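RctB replication initiator protein (Vibrio cholerae, PDB 5UBE) initiates replication of the second chromosome of the cholera pathogen, with this N-terminal domain, of helix-turn-helix type, probably taking part in DNA binding. Local coordinates at residues D17-E22 against Q83-A88; L48-L53 against I69-G74; V63-L68 against A79-R84; A87-G92 against M110-I115. One frame throughout, in Å; residues are numbered along the deposited sequence.

Overall arrangement
Helix 78-91 runs through three of the four contacts. Interactions 1 and 3 are buried, with centres about 5 Å apart, and set this helix against strand 20-22 and helix 65-71. Interaction 4 is partly buried and lies at the far end of the same helix, beside strand 108-114. Interaction 2 is a surface contact joining helix 42-55 to the end of helix 65-71, and its centre is about 16 Å from that of interaction 4. No hydrogen bond crosses any of the four: branched aliphatic groups meet ring edges in interaction 1, aliphatic groups in interactions 2 and 3, and a carbonyl and a ring edge in interaction 4, while polar bonds tie up caps and helix ends.

Interaction 1. Residues D17-E22 against Q83-A88; sequences DGHLFE and QRLRAA
L85 points from helix 78-91 into the gap between H19 and F21, and its two methyl branches divide the work, one to each ring. With CG anti to the backbone N (chi1 178°), L85 sends its fork toward H19 and F21. CD1 goes to the F21 ring, 3.6 Å from F21 CE1 and 3.9 Å from F21 CZ. It meets this ring at its edge, near the ring plane, and not over a face; the two side chains approach from opposite directions. CD2 serves H19 in the same manner, lying 3.6 Å from H19 ND1 at the edge of the imidazole. Both aromatic residues have CG anti to their own carbonyl carbon (chi1 -79° in H19, -62° in F21), and with L20 between them the two rings come off the same side of the chain. The contact is therefore one of dispersion and shape, with about 125 Å² buried between the segments and no hydrogen bond across. H112 of strand 108-114 joins the group: its ring meets those of H19 and F21, and L85 touches it as well. F21 also reaches F94, I51 of helix 42-55 and L68 of helix 65-71, so L85 enters a buried core where helix 78-91 lies over the sheet, with strands 62-64 and 108-114 flanking strand 20-22.

Interaction 2. Residues L48-L53 against I69-G74; sequences LNLISL and IDATDG
L50 meets A71 and T72 without a ring or other flat side chain between them; the planar group beside the contact is the I69 peptide carbonyl. T72 OG1 donates to I69 O at 3.0 Å, in the carbonyl plane and on a lone pair, with a C=O...donor angle of 133°. The same oxygen also accepts from G74 N at 3.1 Å, so two good donors grip it. The torsion of T72 (chi1 75°) sets OG1 between backbone N and carbonyl carbon, where it can turn back to I69, and leaves CG2 for the neighbouring helix. This methyl is touched by both branches of L50, at 3.6 Å from L50 CD2 and 4.0 Å from L50 CD1, the two side chains crossing at about a right angle. L50 CD1 also rests 3.9 Å from A71 CB, so one leucine fork straddles the last turn of helix 65-71 and the first residue beyond it. That turn closes as a Schellman motif: D73, at positive phi, is the C-prime residue, with D73 N bonded to D70 O at 3.1 Å and G74 N to I69 O. T72 OG1 has a further partner in L76 N, which ties the turn to the following loop. The contact lies near the surface, at the C-terminal end of helix 65-71. Deeper in, L50 and I51 of helix 42-55 pack on L68 of helix 65-71, while I51 and L48 lean on F94 and F114 of strands 94-100 and 108-114.

Interaction 3. Residues V63-L68 against A79-R84; sequences VSTTEL and AAIQQR
I81 packs against T65 and L68 with two different branches. Its CG2 methyl lies 3.8 Å from T65 CG2, methyl to methyl, and its CD1 lies 4.1 Å from L68 CB, so the isoleucine bridges one turn of helix 65-71. All three residues are buried. The choice of rotamer in T65 matters: OG1 lies between backbone N and carbonyl carbon (chi1 53°), which turns CG2 toward I81 and leaves the hydroxyl to make a weak hydrogen bond with D17 O. The looser side is at Q82, which is partly exposed and whose NE2 stays 4.6 Å from T65 CG2. R84 NH1 makes a weak bond to A80 O of its own helix, and R84 NH2 forms a salt bridge with E46 OE1. Behind the apolar patch, the start of helix 65-71 is fixed by a capping box between S64 and E67. E67 N donates to S64 OG at 3.2 Å (161° at the hydrogen), and S64 N returns a bond to E67 OE1 at 3.1 Å. This second donor meets the carboxylate on its anti side, 30° out of plane, while OE2 of E67 pairs with R54. Chemically, the groups that touch between these two segments, on what are probably the two helices of the helix-turn-helix, are aliphatic; a polar link between the helices comes from T66 OG1 and R78 NH2. The aliphatic contact depends on shape, not on bond direction, whereas the polar groups of the capping box secure the start of the helix that carries T65 and L68.

Interaction 4. Residues A87-G92 against M110-I115; sequences AAVAVG and MLHRFI
Helix 78-91 ends in a Schellman motif with G92 as its C-prime residue, and here I115, just past strand 108-114, presses on the turn. The glycine adopts phi 108° and psi 19°, backbone angles at which a CB would collide with the carbonyl O of the preceding residue. The motif's own bonds run from the backbone N of the next residue to A88 O and, weakly, from G92 N to V89 O; G92 N also keeps the ordinary helical bond to A88 O, at 3.2 Å. G92 O is met by I115 CD1 at 3.4 Å, with I115 CB at 3.9 Å and I115 CG1 at 4.0 Å from the same G92 O. This flank of I115 follows from its torsions: CG1 lies anti to the carbonyl carbon and chi2 is extended (-174°), so CB, CG1 and CD1 run alongside the glycine oxygen. It is an apolar chain against a carbonyl, with no hydrogen bond across the contact. One turn back, V89 gives a looser touch: its CG2 lies 4.4 Å from H112 ND1, near the plane of the imidazole and at its edge. The ring is buried beneath the helix, where it also meets the rings of F21 and H19. Q96 of strand 94-100 touches both V89 and H112, I115 O bonds to Y34 OH, and F114 packs on helices 26-34 and 42-55. A helix ending in a tight turn, followed by antiparallel strands that come back beside it, fits a winged helix-turn-helix, the hairpin 94-100/108-114 being the probable wing.

Interaction 1. Residues D17-E22 against Q83-A88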
loop_
_atom_site.group_PDB
_atom_site.type_symbol
_atom_site.label_atom_id
_atom_site.label_comp_id
_atom_site.label_asym_id
_atom_site.label_seq_id
_atom_site.Cartn_x
_atom_site.Cartn_y
_atom_site.Cartn_z
ATOM N N ASP A 17 8.623 -7.911 6.302
ATOM C CA ASP A 17 8.140 -7.267 5.085
ATOM C C ASP A 17 7.575 -5.880 5.368
ATOM O O ASP A 17 7.561 -5.025 4.474
ATOM C CB ASP A 17 7.091 -8.151 4.401
ATOM C CG ASP A 17 7.688 -9.450 3.852
ATOM O OD1 ASP A 17 8.011 -10.341 4.663
ATOM O OD2 ASP A 17 7.836 -9.576 2.614
ATOM N N GLY A 18 7.127 -5.634 6.600
ATOM C CA GLY A 18 6.523 -4.367 6.941
ATOM C C GLY A 18 5.050 -4.319 6.569
ATOM O O GLY A 18 4.368 -5.341 6.416
ATOM N N HIS A 19 4.561 -3.100 6.406
ATOM C CA HIS A 19 3.175 -2.919 6.025
ATOM C C HIS A 19 2.946 -3.442 4.611
ATOM O O HIS A 19 3.867 -3.506 3.796
ATOM C CB HIS A 19 2.778 -1.445 6.124
ATOM C CG HIS A 19 2.482 -0.994 7.519
ATOM N ND1 HIS A 19 2.209 0.319 7.837
ATOM C CD2 HIS A 19 2.407 -1.685 8.682
ATOM C CE1 HIS A 19 1.978 0.418 9.133
ATOM N NE2 HIS A 19 2.094 -0.782 9.669
ATOM N N LEU A 20 1.689 -3.800 4.324
ATOM C CA LEU A 20 1.312 -4.515 3.111
ATOM C C LEU A 20 0.248 -3.757 2.326
ATOM O O LEU A 20 -0.646 -3.135 2.904
ATOM C CB LEU A 20 0.771 -5.900 3.453
ATOM C CG LEU A 20 1.731 -6.878 4.119
ATOM C CD1 LEU A 20 1.068 -8.236 4.302
ATOM C CD2 LEU A 20 2.981 -7.009 3.283
ATOM N N PHE A 21 0.338 -3.847 0.999
ATOM C CA PHE A 21 -0.604 -3.214 0.083
ATOM C C PHE A 21 -1.232 -4.269 -0.814
ATOM O O PHE A 21 -0.522 -5.018 -1.490
ATOM C CB PHE A 21 0.088 -2.165 -0.783
ATOM C CG PHE A 21 0.669 -1.035 0.002
ATOM C CD1 PHE A 21 -0.097 0.077 0.304
ATOM C CD2 PHE A 21 1.975 -1.096 0.462
ATOM C CE1 PHE A 21 0.446 1.119 1.044
ATOM C CE2 PHE A 21 2.517 -0.060 1.197
ATOM C CZ PHE A 21 1.769 1.037 1.488
ATOM N N GLU A 22 -2.557 -4.305 -0.846
ATOM C CA GLU A 22 -3.254 -5.234 -1.726
ATOM C C GLU A 22 -3.204 -4.715 -3.164
ATOM O O GLU A 22 -3.626 -3.586 -3.441
ATOM C CB GLU A 22 -4.686 -5.417 -1.228
ATOM C CG GLU A 22 -5.649 -6.012 -2.210
ATOM C CD GLU A 22 -7.087 -5.765 -1.786
ATOM O OE1 GLU A 22 -7.458 -6.218 -0.678
ATOM O OE2 GLU A 22 -7.824 -5.095 -2.543
ATOM N N GLN A 83 5.622 8.092 5.932
ATOM C CA GLN A 83 5.121 9.465 5.898
ATOM C C GLN A 83 4.043 9.627 4.831
ATOM O O GLN A 83 2.934 10.098 5.114
ATOM C CB GLN A 83 6.273 10.441 5.641
ATOM C CG GLN A 83 5.844 11.917 5.521
ATOM C CD GLN A 83 6.944 12.795 4.923
ATOM O OE1 GLN A 83 8.129 12.601 5.196
ATOM N NE2 GLN A 83 6.553 13.745 4.088
ATOM N N ARG A 84 4.360 9.248 3.588
ATOM C CA ARG A 84 3.359 9.298 2.524
ATOM C C ARG A 84 2.154 8.431 2.866
ATOM O O ARG A 84 1.008 8.823 2.618
ATOM C CB ARG A 84 3.984 8.869 1.199
ATOM C CG ARG A 84 4.978 9.872 0.638
ATOM C CD ARG A 84 6.044 9.149 -0.169
ATOM N NE ARG A 84 6.880 10.046 -0.968
ATOM C CZ ARG A 84 7.972 10.660 -0.511
ATOM N NH1 ARG A 84 8.366 10.492 0.753
ATOM N NH2 ARG A 84 8.672 11.454 -1.314
ATOM N N LEU A 85 2.385 7.282 3.504
ATOM C CA LEU A 85 1.263 6.409 3.829
ATOM C C LEU A 85 0.342 7.050 4.855
ATOM O O LEU A 85 -0.882 6.981 4.704
ATOM C CB LEU A 85 1.747 5.042 4.315
ATOM C CG LEU A 85 0.624 4.067 4.721
ATOM C CD1 LEU A 85 -0.272 3.643 3.551
ATOM C CD2 LEU A 85 1.186 2.845 5.415
ATOM N N ARG A 86 0.895 7.705 5.889
ATOM C CA ARG A 86 0.027 8.372 6.855
ATOM C C ARG A 86 -0.806 9.463 6.186
ATOM O O ARG A 86 -1.988 9.634 6.502
ATOM C CB ARG A 86 0.838 8.973 8.001
ATOM C CG ARG A 86 1.454 7.978 8.969
ATOM C CD ARG A 86 2.038 8.716 10.196
ATOM N NE ARG A 86 2.929 9.818 9.816
ATOM C CZ ARG A 86 4.218 9.667 9.531
ATOM N NH1 ARG A 86 4.779 8.455 9.571
ATOM N NH2 ARG A 86 4.945 10.714 9.181
ATOM N N ALA A 87 -0.200 10.218 5.268
ATOM C CA ALA A 87 -0.937 11.281 4.595
ATOM C C ALA A 87 -2.042 10.707 3.717
ATOM O O ALA A 87 -3.154 11.239 3.682
ATOM C CB ALA A 87 0.024 12.142 3.768
ATOM N N ALA A 88 -1.750 9.609 3.013
ATOM C CA ALA A 88 -2.724 9.002 2.113
ATOM C C ALA A 88 -3.905 8.426 2.880
ATOM O O ALA A 88 -5.050 8.495 2.417
ATOM C CB ALA A 88 -2.039 7.919 1.273
#

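Interaction 2. Residues L48-L53 against I69-G74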
loop_
_atom_site.group_PDB
_atom_site.type_symbol
_atom_site.label_atom_id
_atom_site.label_comp_id
_atom_site.label_asym_id
_atom_site.label_seq_id
_atom_site.Cartn_x
_atom_site.Cartn_y
_atom_site.Cartn_z
ATOM N N LEU A 48 1.775 5.962 -4.582
ATOM C CA LEU A 48 0.740 5.180 -5.264
ATOM C C LEU A 48 1.264 4.573 -6.563
ATOM O O LEU A 48 1.055 3.384 -6.833
ATOM C CB LEU A 48 -0.502 6.035 -5.536
ATOM C CG LEU A 48 -1.077 6.725 -4.301
ATOM C CD1 LEU A 48 -2.402 7.359 -4.634
ATOM C CD2 LEU A 48 -1.206 5.758 -3.125
ATOM N N ASN A 49 1.959 5.374 -7.376
ATOM C CA ASN A 49 2.530 4.850 -8.613
ATOM C C ASN A 49 3.502 3.709 -8.332
ATOM O O ASN A 49 3.570 2.736 -9.092
ATOM C CB ASN A 49 3.234 5.971 -9.380
ATOM C CG ASN A 49 2.261 6.898 -10.077
ATOM O OD1 ASN A 49 1.096 6.558 -10.254
ATOM N ND2 ASN A 49 2.739 8.071 -10.488
ATOM N N LEU A 50 4.269 3.816 -7.244
ATOM C CA LEU A 50 5.240 2.780 -6.908
ATOM C C LEU A 50 4.548 1.462 -6.587
ATOM O O LEU A 50 4.926 0.406 -7.113
ATOM C CB LEU A 50 6.087 3.229 -5.726
ATOM C CG LEU A 50 7.404 2.506 -5.465
ATOM C CD1 LEU A 50 8.380 2.740 -6.613
ATOM C CD2 LEU A 50 7.981 3.007 -4.145
ATOM N N ILE A 51 3.551 1.507 -5.698
ATOM C CA ILE A 51 2.749 0.324 -5.388
ATOM C C ILE A 51 2.193 -0.296 -6.664
ATOM O O ILE A 51 2.306 -1.503 -6.894
ATOM C CB ILE A 51 1.609 0.694 -4.421
ATOM C CG1 ILE A 51 2.167 1.168 -3.066
ATOM C CG2 ILE A 51 0.616 -0.489 -4.294
ATOM C CD1 ILE A 51 1.230 2.087 -2.312
ATOM N N SER A 52 1.549 0.522 -7.496
ATOM C CA SER A 52 0.984 0.020 -8.748
ATOM C C SER A 52 2.046 -0.671 -9.596
ATOM O O SER A 52 1.890 -1.832 -9.992
ATOM C CB SER A 52 0.337 1.178 -9.511
ATOM O OG SER A 52 -0.239 0.725 -10.714
ATOM N N LEU A 53 3.159 0.014 -9.855
ATOM C CA LEU A 53 4.176 -0.553 -10.735
ATOM C C LEU A 53 4.799 -1.810 -10.136
ATOM O O LEU A 53 5.021 -2.801 -10.842
ATOM C CB LEU A 53 5.233 0.508 -11.036
ATOM C CG LEU A 53 6.326 0.212 -12.064
ATOM C CD1 LEU A 53 6.725 1.495 -12.783
ATOM C CD2 LEU A 53 7.548 -0.410 -11.407
ATOM N N ILE A 69 10.768 0.006 -0.780
ATOM C CA ILE A 69 12.125 0.515 -0.588
ATOM C C ILE A 69 13.035 0.014 -1.700
ATOM O O ILE A 69 13.698 0.797 -2.390
ATOM C CB ILE A 69 12.654 0.106 0.798
ATOM C CG1 ILE A 69 11.867 0.839 1.894
ATOM C CG2 ILE A 69 14.166 0.391 0.911
ATOM C CD1 ILE A 69 12.063 0.223 3.277
ATOM N N ASP A 70 13.060 -1.304 -1.908
ATOM C CA ASP A 70 13.933 -1.878 -2.922
ATOM C C ASP A 70 13.610 -1.362 -4.321
ATOM O O ASP A 70 14.516 -1.233 -5.152
ATOM C CB ASP A 70 13.855 -3.406 -2.856
ATOM C CG ASP A 70 14.434 -3.964 -1.550
ATOM O OD1 ASP A 70 14.741 -3.158 -0.630
ATOM O OD2 ASP A 70 14.593 -5.200 -1.444
ATOM N N ALA A 71 12.339 -1.039 -4.597
ATOM C CA ALA A 71 11.979 -0.519 -5.913
ATOM C C ALA A 71 12.553 0.871 -6.172
ATOM O O ALA A 71 12.727 1.251 -7.334
ATOM C CB ALA A 71 10.454 -0.477 -6.076
ATOM N N THR A 72 12.805 1.663 -5.125
ATOM C CA THR A 72 13.476 2.952 -5.280
ATOM C C THR A 72 14.992 2.853 -5.121
ATOM O O THR A 72 15.660 3.892 -5.032
ATOM C CB THR A 72 12.940 3.976 -4.275
ATOM O OG1 THR A 72 13.451 3.690 -2.964
ATOM C CG2 THR A 72 11.413 3.967 -4.253
ATOM N N ASP A 73 15.548 1.642 -5.085
ATOM C CA ASP A 73 16.974 1.449 -4.814
ATOM C C ASP A 73 17.392 2.142 -3.518
ATOM O O ASP A 73 18.491 2.685 -3.411
ATOM C CB ASP A 73 17.834 1.935 -5.984
ATOM C CG ASP A 73 17.780 1.002 -7.173
ATOM O OD1 ASP A 73 17.847 -0.225 -6.956
ATOM O OD2 ASP A 73 17.666 1.495 -8.319
ATOM N N GLY A 74 16.501 2.139 -2.531
ATOM C CA GLY A 74 16.768 2.740 -1.246
ATOM C C GLY A 74 16.607 4.239 -1.177
ATOM O O GLY A 74 16.890 4.820 -0.121
#

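Interaction 3. Residues V63-L68 against A79-R84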
loop_
_atom_site.group_PDB
_atom_site.type_symbol
_atom_site.label_atom_id
_atom_site.label_comp_id
_atom_site.label_asym_id
_atom_site.label_seq_id
_atom_site.Cartn_x
_atom_site.Cartn_y
_atom_site.Cartn_z
ATOM N N VAL A 63 2.040 -6.195 -2.078
ATOM C CA VAL A 63 3.302 -5.469 -2.184
ATOM C C VAL A 63 3.650 -4.968 -0.787
ATOM O O VAL A 63 2.790 -4.425 -0.094
ATOM C CB VAL A 63 3.204 -4.282 -3.164
ATOM C CG1 VAL A 63 4.471 -3.433 -3.093
ATOM C CG2 VAL A 63 2.972 -4.775 -4.580
ATOM N N SER A 64 4.888 -5.169 -0.351
ATOM C CA SER A 64 5.234 -4.754 1.003
ATOM C C SER A 64 6.006 -3.440 0.957
ATOM O O SER A 64 6.525 -3.045 -0.089
ATOM C CB SER A 64 6.049 -5.844 1.707
ATOM O OG SER A 64 7.274 -6.050 1.043
ATOM N N THR A 65 6.048 -2.736 2.099
ATOM C CA THR A 65 6.915 -1.554 2.185
ATOM C C THR A 65 8.380 -1.926 1.951
ATOM O O THR A 65 9.142 -1.134 1.381
ATOM C CB THR A 65 6.730 -0.838 3.535
ATOM O OG1 THR A 65 6.893 -1.762 4.618
ATOM C CG2 THR A 65 5.364 -0.262 3.620
ATOM N N THR A 66 8.786 -3.142 2.328
ATOM C CA THR A 66 10.163 -3.564 2.053
ATOM C C THR A 66 10.424 -3.609 0.552
ATOM O O THR A 66 11.453 -3.120 0.073
ATOM C CB THR A 66 10.450 -4.926 2.696
ATOM O OG1 THR A 66 10.561 -4.758 4.118
ATOM C CG2 THR A 66 11.772 -5.528 2.158
ATOM N N GLU A 67 9.484 -4.167 -0.212
ATOM C CA GLU A 67 9.626 -4.192 -1.663
ATOM C C GLU A 67 9.587 -2.784 -2.244
ATOM O O GLU A 67 10.235 -2.517 -3.264
ATOM C CB GLU A 67 8.528 -5.086 -2.281
ATOM C CG GLU A 67 8.606 -6.549 -1.818
ATOM C CD GLU A 67 7.475 -7.436 -2.353
ATOM O OE1 GLU A 67 6.317 -6.982 -2.410
ATOM O OE2 GLU A 67 7.745 -8.596 -2.716
ATOM N N LEU A 68 8.822 -1.882 -1.625
ATOM C CA LEU A 68 8.779 -0.501 -2.100
ATOM C C LEU A 68 10.132 0.182 -1.939
ATOM O O LEU A 68 10.596 0.880 -2.852
ATOM C CB LEU A 68 7.696 0.285 -1.363
ATOM C CG LEU A 68 6.246 -0.114 -1.678
ATOM C CD1 LEU A 68 5.269 0.848 -1.049
ATOM C CD2 LEU A 68 5.988 -0.216 -3.183
ATOM N N ALA A 79 10.904 5.324 6.512
ATOM C CA ALA A 79 10.311 6.517 7.092
ATOM C C ALA A 79 9.573 7.341 6.041
ATOM O O ALA A 79 8.490 7.866 6.315
ATOM C CB ALA A 79 11.390 7.350 7.781
ATOM N N ALA A 80 10.147 7.477 4.839
ATOM C CA ALA A 80 9.489 8.275 3.807
ATOM C C ALA A 80 8.220 7.592 3.301
ATOM O O ALA A 80 7.204 8.258 3.075
ATOM C CB ALA A 80 10.458 8.551 2.656
ATOM N N ILE A 81 8.261 6.266 3.115
ATOM C CA ILE A 81 7.052 5.513 2.772
ATOM C C ILE A 81 5.983 5.724 3.842
ATOM O O ILE A 81 4.839 6.096 3.548
ATOM C CB ILE A 81 7.373 4.015 2.595
ATOM C CG1 ILE A 81 8.441 3.748 1.506
ATOM C CG2 ILE A 81 6.090 3.220 2.343
ATOM C CD1 ILE A 81 8.027 4.107 0.089
ATOM N N GLN A 82 6.352 5.511 5.111
ATOM C CA GLN A 82 5.390 5.664 6.194
ATOM C C GLN A 82 4.801 7.071 6.218
ATOM O O GLN A 82 3.614 7.244 6.508
ATOM C CB GLN A 82 6.051 5.333 7.535
ATOM C CG GLN A 82 5.973 3.868 7.921
ATOM C CD GLN A 82 4.541 3.331 7.997
ATOM O OE1 GLN A 82 3.706 3.878 8.712
ATOM N NE2 GLN A 82 4.260 2.249 7.263
ATOM N N GLN A 83 5.622 8.092 5.932
ATOM C CA GLN A 83 5.121 9.465 5.898
ATOM C C GLN A 83 4.043 9.627 4.831
ATOM O O GLN A 83 2.934 10.098 5.114
ATOM C CB GLN A 83 6.273 10.441 5.641
ATOM C CG GLN A 83 5.844 11.917 5.521
ATOM C CD GLN A 83 6.944 12.795 4.923
ATOM O OE1 GLN A 83 8.129 12.601 5.196
ATOM N NE2 GLN A 83 6.553 13.745 4.088
ATOM N N ARG A 84 4.360 9.248 3.588
ATOM C CA ARG A 84 3.359 9.298 2.524
ATOM C C ARG A 84 2.154 8.431 2.866
ATOM O O ARG A 84 1.008 8.823 2.618
ATOM C CB ARG A 84 3.984 8.869 1.199
ATOM C CG ARG A 84 4.978 9.872 0.638
ATOM C CD ARG A 84 6.044 9.149 -0.169
ATOM N NE ARG A 84 6.880 10.046 -0.968
ATOM C CZ ARG A 84 7.972 10.660 -0.511
ATOM N NH1 ARG A 84 8.366 10.492 0.753
ATOM N NH2 ARG A 84 8.672 11.454 -1.314
#

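Interaction 4. Residues A87-G92 against M110-I115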
loop_
_atom_site.group_PDB
_atom_site.type_symbol
_atom_site.label_atom_id
_atom_site.label_comp_id
_atom_site.label_asym_id
_atom_site.label_seq_id
_atom_site.Cartn_x
_atom_site.Cartn_y
_atom_site.Cartn_z
ATOM N N ALA A 87 -0.200 10.218 5.268
ATOM C CA ALA A 87 -0.937 11.281 4.595
ATOM C C ALA A 87 -2.042 10.707 3.717
ATOM O O ALA A 87 -3.154 11.239 3.682
ATOM C CB ALA A 87 0.024 12.142 3.768
ATOM N N ALA A 88 -1.750 9.609 3.013
ATOM C CA ALA A 88 -2.724 9.002 2.113
ATOM C C ALA A 88 -3.905 8.426 2.880
ATOM O O ALA A 88 -5.050 8.495 2.417
ATOM C CB ALA A 88 -2.039 7.919 1.273
ATOM N N VAL A 89 -3.645 7.851 4.054
ATOM C CA VAL A 89 -4.728 7.405 4.925
ATOM C C VAL A 89 -5.581 8.588 5.375
ATOM O O VAL A 89 -6.819 8.528 5.356
ATOM C CB VAL A 89 -4.147 6.630 6.121
ATOM C CG1 VAL A 89 -5.216 6.373 7.167
ATOM C CG2 VAL A 89 -3.543 5.327 5.635
ATOM N N ALA A 90 -4.938 9.693 5.759
ATOM C CA ALA A 90 -5.691 10.850 6.237
ATOM C C ALA A 90 -6.631 11.401 5.173
ATOM O O ALA A 90 -7.677 11.967 5.506
ATOM C CB ALA A 90 -4.728 11.944 6.716
ATOM N N VAL A 91 -6.285 11.252 3.896
ATOM C CA VAL A 91 -7.182 11.714 2.844
ATOM C C VAL A 91 -8.318 10.709 2.606
ATOM O O VAL A 91 -9.410 11.087 2.164
ATOM C CB VAL A 91 -6.375 11.990 1.562
ATOM C CG1 VAL A 91 -7.254 11.847 0.299
ATOM C CG2 VAL A 91 -5.765 13.370 1.612
ATOM N N GLY A 92 -8.103 9.437 2.910
ATOM C CA GLY A 92 -9.103 8.415 2.704
ATOM C C GLY A 92 -8.825 7.466 1.555
ATOM O O GLY A 92 -9.754 6.793 1.106
ATOM N N MET A 110 -0.152 -4.384 9.064
ATOM C CA MET A 110 -1.249 -3.613 8.476
ATOM C C MET A 110 -1.407 -3.925 6.990
ATOM O O MET A 110 -0.438 -3.856 6.224
ATOM C CB MET A 110 -1.033 -2.108 8.649
ATOM C CG MET A 110 -1.847 -1.488 9.768
ATOM S SD MET A 110 -3.604 -1.849 9.672
ATOM C CE MET A 110 -4.148 -1.072 11.197
ATOM N N LEU A 111 -2.630 -4.248 6.584
ATOM C CA LEU A 111 -2.962 -4.405 5.175
ATOM C C LEU A 111 -3.701 -3.164 4.698
ATOM O O LEU A 111 -4.563 -2.637 5.402
ATOM C CB LEU A 111 -3.816 -5.652 4.940
ATOM C CG LEU A 111 -4.142 -5.943 3.476
ATOM C CD1 LEU A 111 -2.863 -6.215 2.698
ATOM C CD2 LEU A 111 -5.112 -7.109 3.371
ATOM N N HIS A 112 -3.356 -2.698 3.504
ATOM C CA HIS A 112 -3.911 -1.466 2.960
ATOM C C HIS A 112 -4.537 -1.780 1.618
ATOM O O HIS A 112 -3.872 -2.329 0.734
ATOM C CB HIS A 112 -2.833 -0.387 2.829
ATOM C CG HIS A 112 -2.192 -0.058 4.131
ATOM N ND1 HIS A 112 -2.481 1.090 4.837
ATOM C CD2 HIS A 112 -1.332 -0.768 4.895
ATOM C CE1 HIS A 112 -1.796 1.090 5.967
ATOM N NE2 HIS A 112 -1.092 -0.025 6.028
ATOM N N ARG A 113 -5.810 -1.427 1.476
ATOM C CA ARG A 113 -6.606 -1.714 0.291
ATOM C C ARG A 113 -7.063 -0.396 -0.308
ATOM O O ARG A 113 -7.590 0.459 0.405
ATOM C CB ARG A 113 -7.809 -2.594 0.647
ATOM C CG ARG A 113 -8.981 -2.516 -0.328
ATOM C CD ARG A 113 -10.102 -3.403 0.172
ATOM N NE ARG A 113 -9.576 -4.704 0.579
ATOM C CZ ARG A 113 -10.240 -5.596 1.305
ATOM N NH1 ARG A 113 -11.474 -5.341 1.722
ATOM N NH2 ARG A 113 -9.664 -6.750 1.619
ATOM N N PHE A 114 -6.818 -0.214 -1.600
ATOM C CA PHE A 114 -7.277 0.991 -2.267
ATOM C C PHE A 114 -8.788 1.092 -2.144
ATOM O O PHE A 114 -9.495 0.081 -2.148
ATOM C CB PHE A 114 -6.852 0.978 -3.735
ATOM C CG PHE A 114 -5.379 1.312 -3.949
ATOM C CD1 PHE A 114 -4.941 2.636 -3.919
ATOM C CD2 PHE A 114 -4.444 0.307 -4.180
ATOM C CE1 PHE A 114 -3.606 2.945 -4.127
ATOM C CE2 PHE A 114 -3.086 0.612 -4.378
ATOM C CZ PHE A 114 -2.673 1.936 -4.352
ATOM N N ILE A 115 -9.277 2.317 -1.980
ATOM C CA ILE A 115 -10.701 2.594 -1.844
ATOM C C ILE A 115 -11.175 3.244 -3.134
ATOM O O ILE A 115 -10.528 4.160 -3.655
ATOM C CB ILE A 115 -10.993 3.494 -0.623
ATOM C CG1 ILE A 115 -10.358 2.909 0.640
ATOM C CG2 ILE A 115 -12.497 3.620 -0.407
ATOM C CD1 ILE A 115 -10.715 3.643 1.909
#